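Local coordinates for beta-phenylalanine aminotransferase (Variovorax paradoxus, PDB 4AO9), which catalyses the pyridoxal-5'-phosphate-dependent transfer of the amino group of beta-phenylalanine, as a class-III aminotransferase, at residues M369-H381 and S415-L427. Numbering follows the deposited sequence.
Sequences MQFTGIGSLMNAH and SSPRGFVVLSLPL
Met-378 and Val-421 pair on one face of a small antiparallel sheet, CG of the methionine lying 3.7 Å from CB of the valine. With chi1 at 60°, Met-378 CG sits between its own backbone N and carbonyl carbon, which lays it against the valine; Phe-371 brings its ring edge to Val-421 CG2 on this same face, and helices 341-365 and 429-445 cover it. On the other face Leu-377 and Val-422 run side by side, Leu-377 CD2 lying 3.9 Å from Val-422 CG1. Val-422 CG2 stands 3.5 Å above the centre of the Phe-420 ring, whose edge meets Leu-377 CB. Beneath these side chains, Met-378 and Val-421 exchange two nearly straight backbone bonds, the one from Val-421 N to Met-378 O being 2.7 Å long. Leu-423 N to Ser-376 O and Ala-380 N to Gly-419 O extend the pairing at its two ends. At the polar edge the amide plane of Asn-379 lies nearly parallel to the Phe-420 ring (11° apart), the two side chains crossing at about a right angle. Its ND2 donates to Ala-380 O and, less certainly, to Arg-418 O; a water 2.7 Å from Asn-379 OD1 bridges it to Arg-418 NE. With an alanine here that water would probably lose its asparagine partner and the arginine side chain be freer to turn. The side chain of Arg-418 comes within about 6 Å of the bound pyridoxal-5'-phosphate. This three-stranded antiparallel sheet, a hairpin plus strand 420-422, belongs to the C-terminal part of the fold-type I aminotransferase, near its cofactor site.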
loop_
_atom_site.group_PDB
_atom_site.type_symbol
_atom_site.label_atom_id
_atom_site.label_comp_id
_atom_site.label_asym_id
_atom_site.label_seq_id
_atom_site.Cartn_x
_atom_site.Cartn_y
_atom_site.Cartn_z
ATOM N N MET A 369 -0.696 -37.018 6.664
ATOM C CA MET A 369 -0.705 -35.661 7.182
ATOM C C MET A 369 0.744 -35.310 7.493
ATOM O O MET A 369 1.508 -36.140 7.992
ATOM C CB MET A 369 -1.587 -35.568 8.433
ATOM C CG MET A 369 -1.831 -34.152 8.946
ATOM S SD MET A 369 -2.791 -34.165 10.478
ATOM C CE MET A 369 -3.024 -32.399 10.694
ATOM N N GLN A 370 1.137 -34.088 7.156
ATOM C CA GLN A 370 2.493 -33.642 7.421
ATOM C C GLN A 370 2.504 -32.127 7.543
ATOM O O GLN A 370 1.534 -31.458 7.193
ATOM C CB GLN A 370 3.433 -34.076 6.298
ATOM C CG GLN A 370 3.104 -33.470 4.945
ATOM C CD GLN A 370 4.094 -33.903 3.903
ATOM O OE1 GLN A 370 5.244 -33.466 3.902
ATOM N NE2 GLN A 370 3.660 -34.781 3.017
ATOM N N PHE A 371 3.610 -31.606 8.054
ATOM C CA PHE A 371 3.823 -30.170 8.140
ATOM C C PHE A 371 5.084 -29.830 7.369
ATOM O O PHE A 371 6.148 -30.386 7.632
ATOM C CB PHE A 371 3.944 -29.745 9.603
ATOM C CG PHE A 371 2.642 -29.802 10.355
ATOM C CD1 PHE A 371 2.111 -31.028 10.775
ATOM C CD2 PHE A 371 1.931 -28.632 10.634
ATOM C CE1 PHE A 371 0.896 -31.082 11.459
ATOM C CE2 PHE A 371 0.726 -28.682 11.334
ATOM C CZ PHE A 371 0.205 -29.907 11.743
ATOM N N THR A 372 4.946 -28.946 6.386
ATOM C CA THR A 372 6.080 -28.490 5.582
ATOM C C THR A 372 6.506 -27.094 6.025
ATOM O O THR A 372 5.697 -26.347 6.572
ATOM C CB THR A 372 5.750 -28.482 4.063
ATOM O OG1 THR A 372 4.588 -27.679 3.808
ATOM C CG2 THR A 372 5.485 -29.897 3.569
ATOM N N GLY A 373 7.767 -26.752 5.802
ATOM C CA GLY A 373 8.229 -25.391 6.051
ATOM C C GLY A 373 9.643 -25.311 6.572
ATOM O O GLY A 373 10.424 -26.266 6.436
ATOM N N ILE A 374 9.967 -24.156 7.150
ATOM C CA ILE A 374 11.302 -23.842 7.652
ATOM C C ILE A 374 11.148 -23.022 8.917
ATOM O O ILE A 374 10.327 -22.097 8.971
ATOM C CB ILE A 374 12.111 -22.984 6.635
ATOM C CG1 ILE A 374 12.308 -23.724 5.308
ATOM C CG2 ILE A 374 13.472 -22.578 7.233
ATOM C CD1 ILE A 374 12.834 -22.844 4.169
ATOM N N GLY A 375 11.910 -23.359 9.949
ATOM C CA GLY A 375 11.964 -22.513 11.139
ATOM C C GLY A 375 10.604 -22.241 11.751
ATOM O O GLY A 375 9.848 -23.164 12.034
ATOM N N SER A 376 10.263 -20.962 11.892
ATOM C CA SER A 376 9.062 -20.561 12.633
ATOM C C SER A 376 7.775 -20.545 11.793
ATOM O O SER A 376 6.722 -20.120 12.277
ATOM C CB SER A 376 9.290 -19.195 13.286
ATOM O OG SER A 376 9.647 -18.233 12.298
ATOM N N LEU A 377 7.869 -21.028 10.552
ATOM C CA LEU A 377 6.734 -21.075 9.624
ATOM C C LEU A 377 6.513 -22.492 9.120
ATOM O O LEU A 377 7.436 -23.131 8.618
ATOM C CB LEU A 377 6.976 -20.157 8.429
ATOM C CG LEU A 377 7.332 -18.695 8.731
ATOM C CD1 LEU A 377 7.599 -17.952 7.418
ATOM C CD2 LEU A 377 6.229 -18.037 9.541
ATOM N N MET A 378 5.289 -22.995 9.256
ATOM C CA MET A 378 4.973 -24.327 8.730
ATOM C C MET A 378 3.520 -24.403 8.283
ATOM O O MET A 378 2.732 -23.509 8.577
ATOM C CB MET A 378 5.294 -25.420 9.765
ATOM C CG MET A 378 4.513 -25.275 11.050
ATOM S SD MET A 378 5.222 -26.164 12.451
ATOM C CE MET A 378 6.505 -25.021 12.947
ATOM N N ASN A 379 3.160 -25.469 7.581
ATOM C CA ASN A 379 1.806 -25.614 7.055
ATOM C C ASN A 379 1.380 -27.074 7.070
ATOM O O ASN A 379 2.127 -27.938 6.595
ATOM C CB ASN A 379 1.751 -25.060 5.618
ATOM C CG ASN A 379 0.385 -24.483 5.230
ATOM O OD1 ASN A 379 0.286 -23.300 4.884
ATOM N ND2 ASN A 379 -0.663 -25.308 5.259
ATOM N N ALA A 380 0.187 -27.333 7.607
ATOM C CA ALA A 380 -0.415 -28.668 7.598
ATOM C C ALA A 380 -0.859 -29.018 6.181
ATOM O O ALA A 380 -1.427 -28.177 5.476
ATOM C CB ALA A 380 -1.603 -28.712 8.544
ATOM N N HIS A 381 -0.592 -30.253 5.756
ATOM C CA HIS A 381 -1.085 -30.758 4.474
ATOM C C HIS A 381 -1.555 -32.188 4.648
ATOM O O HIS A 381 -0.872 -32.991 5.278
ATOM C CB HIS A 381 0.002 -30.728 3.393
ATOM C CG HIS A 381 0.525 -29.356 3.093
ATOM N ND1 HIS A 381 -0.238 -28.383 2.486
ATOM C CD2 HIS A 381 1.742 -28.804 3.307
ATOM C CE1 HIS A 381 0.483 -27.284 2.352
ATOM N NE2 HIS A 381 1.688 -27.513 2.838
ATOM N N SER A 415 -5.988 -20.492 14.438
ATOM C CA SER A 415 -5.090 -20.819 13.348
ATOM C C SER A 415 -5.643 -20.230 12.059
ATOM O O SER A 415 -6.637 -19.507 12.071
ATOM C CB SER A 415 -4.986 -22.343 13.213
ATOM O OG SER A 415 -6.229 -22.911 12.804
ATOM N N SER A 416 -4.995 -20.539 10.946
ATOM C CA SER A 416 -5.519 -20.149 9.643
ATOM C C SER A 416 -6.304 -21.295 8.999
ATOM O O SER A 416 -5.946 -22.474 9.144
ATOM C CB SER A 416 -4.378 -19.737 8.729
ATOM O OG SER A 416 -3.478 -20.806 8.588
ATOM N N PRO A 417 -7.372 -20.954 8.254
ATOM C CA PRO A 417 -8.096 -21.982 7.514
ATOM C C PRO A 417 -7.186 -22.835 6.626
ATOM O O PRO A 417 -7.422 -24.040 6.494
ATOM C CB PRO A 417 -9.069 -21.170 6.660
ATOM C CG PRO A 417 -9.369 -19.974 7.514
ATOM C CD PRO A 417 -8.060 -19.647 8.193
ATOM N N ARG A 418 -6.157 -22.229 6.040
ATOM C CA ARG A 418 -5.293 -22.958 5.109
ATOM C C ARG A 418 -4.262 -23.867 5.788
ATOM O O ARG A 418 -3.524 -24.551 5.096
ATOM C CB ARG A 418 -4.635 -22.017 4.079
ATOM C CG ARG A 418 -3.478 -21.163 4.582
ATOM C CD ARG A 418 -3.119 -20.082 3.546
ATOM N NE ARG A 418 -1.848 -19.429 3.861
ATOM C CZ ARG A 418 -1.491 -18.218 3.437
ATOM N NH1 ARG A 418 -2.314 -17.493 2.676
ATOM N NH2 ARG A 418 -0.313 -17.721 3.786
ATOM N N GLY A 419 -4.221 -23.872 7.123
ATOM C CA GLY A 419 -3.311 -24.749 7.867
ATOM C C GLY A 419 -1.928 -24.160 8.104
ATOM O O GLY A 419 -1.021 -24.857 8.547
ATOM N N PHE A 420 -1.773 -22.877 7.786
ATOM C CA PHE A 420 -0.531 -22.121 7.996
ATOM C C PHE A 420 -0.341 -21.814 9.481
ATOM O O PHE A 420 -1.220 -21.224 10.107
ATOM C CB PHE A 420 -0.637 -20.823 7.178
ATOM C CG PHE A 420 0.608 -19.965 7.138
ATOM C CD1 PHE A 420 1.899 -20.494 7.234
ATOM C CD2 PHE A 420 0.470 -18.589 6.929
ATOM C CE1 PHE A 420 3.030 -19.644 7.140
ATOM C CE2 PHE A 420 1.587 -17.747 6.816
ATOM C CZ PHE A 420 2.873 -18.275 6.926
ATOM N N VAL A 421 0.792 -22.252 10.030
ATOM C CA VAL A 421 1.144 -22.072 11.432
ATOM C C VAL A 421 2.333 -21.131 11.525
ATOM O O VAL A 421 3.340 -21.326 10.844
ATOM C CB VAL A 421 1.509 -23.429 12.075
ATOM C CG1 VAL A 421 2.080 -23.249 13.487
ATOM C CG2 VAL A 421 0.293 -24.335 12.094
ATOM N N VAL A 422 2.206 -20.106 12.365
ATOM C CA VAL A 422 3.194 -19.032 12.430
ATOM C C VAL A 422 3.536 -18.773 13.888
ATOM O O VAL A 422 2.655 -18.402 14.665
ATOM C CB VAL A 422 2.615 -17.717 11.822
ATOM C CG1 VAL A 422 3.591 -16.549 11.957
ATOM C CG2 VAL A 422 2.212 -17.905 10.356
ATOM N N LEU A 423 4.798 -18.961 14.258
ATOM C CA LEU A 423 5.224 -18.635 15.616
ATOM C C LEU A 423 5.461 -17.137 15.757
ATOM O O LEU A 423 5.898 -16.459 14.812
ATOM C CB LEU A 423 6.485 -19.424 16.004
ATOM C CG LEU A 423 6.323 -20.830 16.607
ATOM C CD1 LEU A 423 5.044 -21.603 16.202
ATOM C CD2 LEU A 423 7.573 -21.654 16.406
ATOM N N SER A 424 5.114 -16.616 16.928
ATOM C CA SER A 424 5.425 -15.246 17.311
ATOM C C SER A 424 6.183 -15.253 18.635
ATOM O O SER A 424 6.170 -16.261 19.357
ATOM C CB SER A 424 4.144 -14.410 17.398
ATOM O OG SER A 424 3.217 -14.996 18.299
ATOM N N LEU A 425 6.827 -14.135 18.965
ATOM C CA LEU A 425 7.702 -14.094 20.141
ATOM C C LEU A 425 7.040 -14.405 21.491
ATOM O O LEU A 425 7.680 -15.040 22.321
ATOM C CB LEU A 425 8.461 -12.769 20.218
ATOM C CG LEU A 425 9.432 -12.468 19.078
ATOM C CD1 LEU A 425 9.866 -11.015 19.138
ATOM C CD2 LEU A 425 10.650 -13.402 19.103
ATOM N N PRO A 426 5.786 -13.954 21.734
ATOM C CA PRO A 426 5.211 -14.235 23.068
ATOM C C PRO A 426 4.747 -15.671 23.287
ATOM O O PRO A 426 4.441 -16.028 24.425
ATOM C CB PRO A 426 4.014 -13.275 23.170
ATOM C CG PRO A 426 4.211 -12.278 22.073
ATOM C CD PRO A 426 4.972 -12.975 20.988
ATOM N N LEU A 427 4.689 -16.490 22.240
ATOM C CA LEU A 427 4.249 -17.877 22.412
ATOM C C LEU A 427 5.176 -18.625 23.350
ATOM O O LEU A 427 6.393 -18.630 23.161
ATOM C CB LEU A 427 4.221 -18.625 21.090
ATOM C CG LEU A 427 3.013 -18.464 20.183
ATOM C CD1 LEU A 427 3.299 -19.279 18.936
ATOM C CD2 LEU A 427 1.717 -18.935 20.834
HETATM O O HOH W 1 0.785 -20.786 4.053
#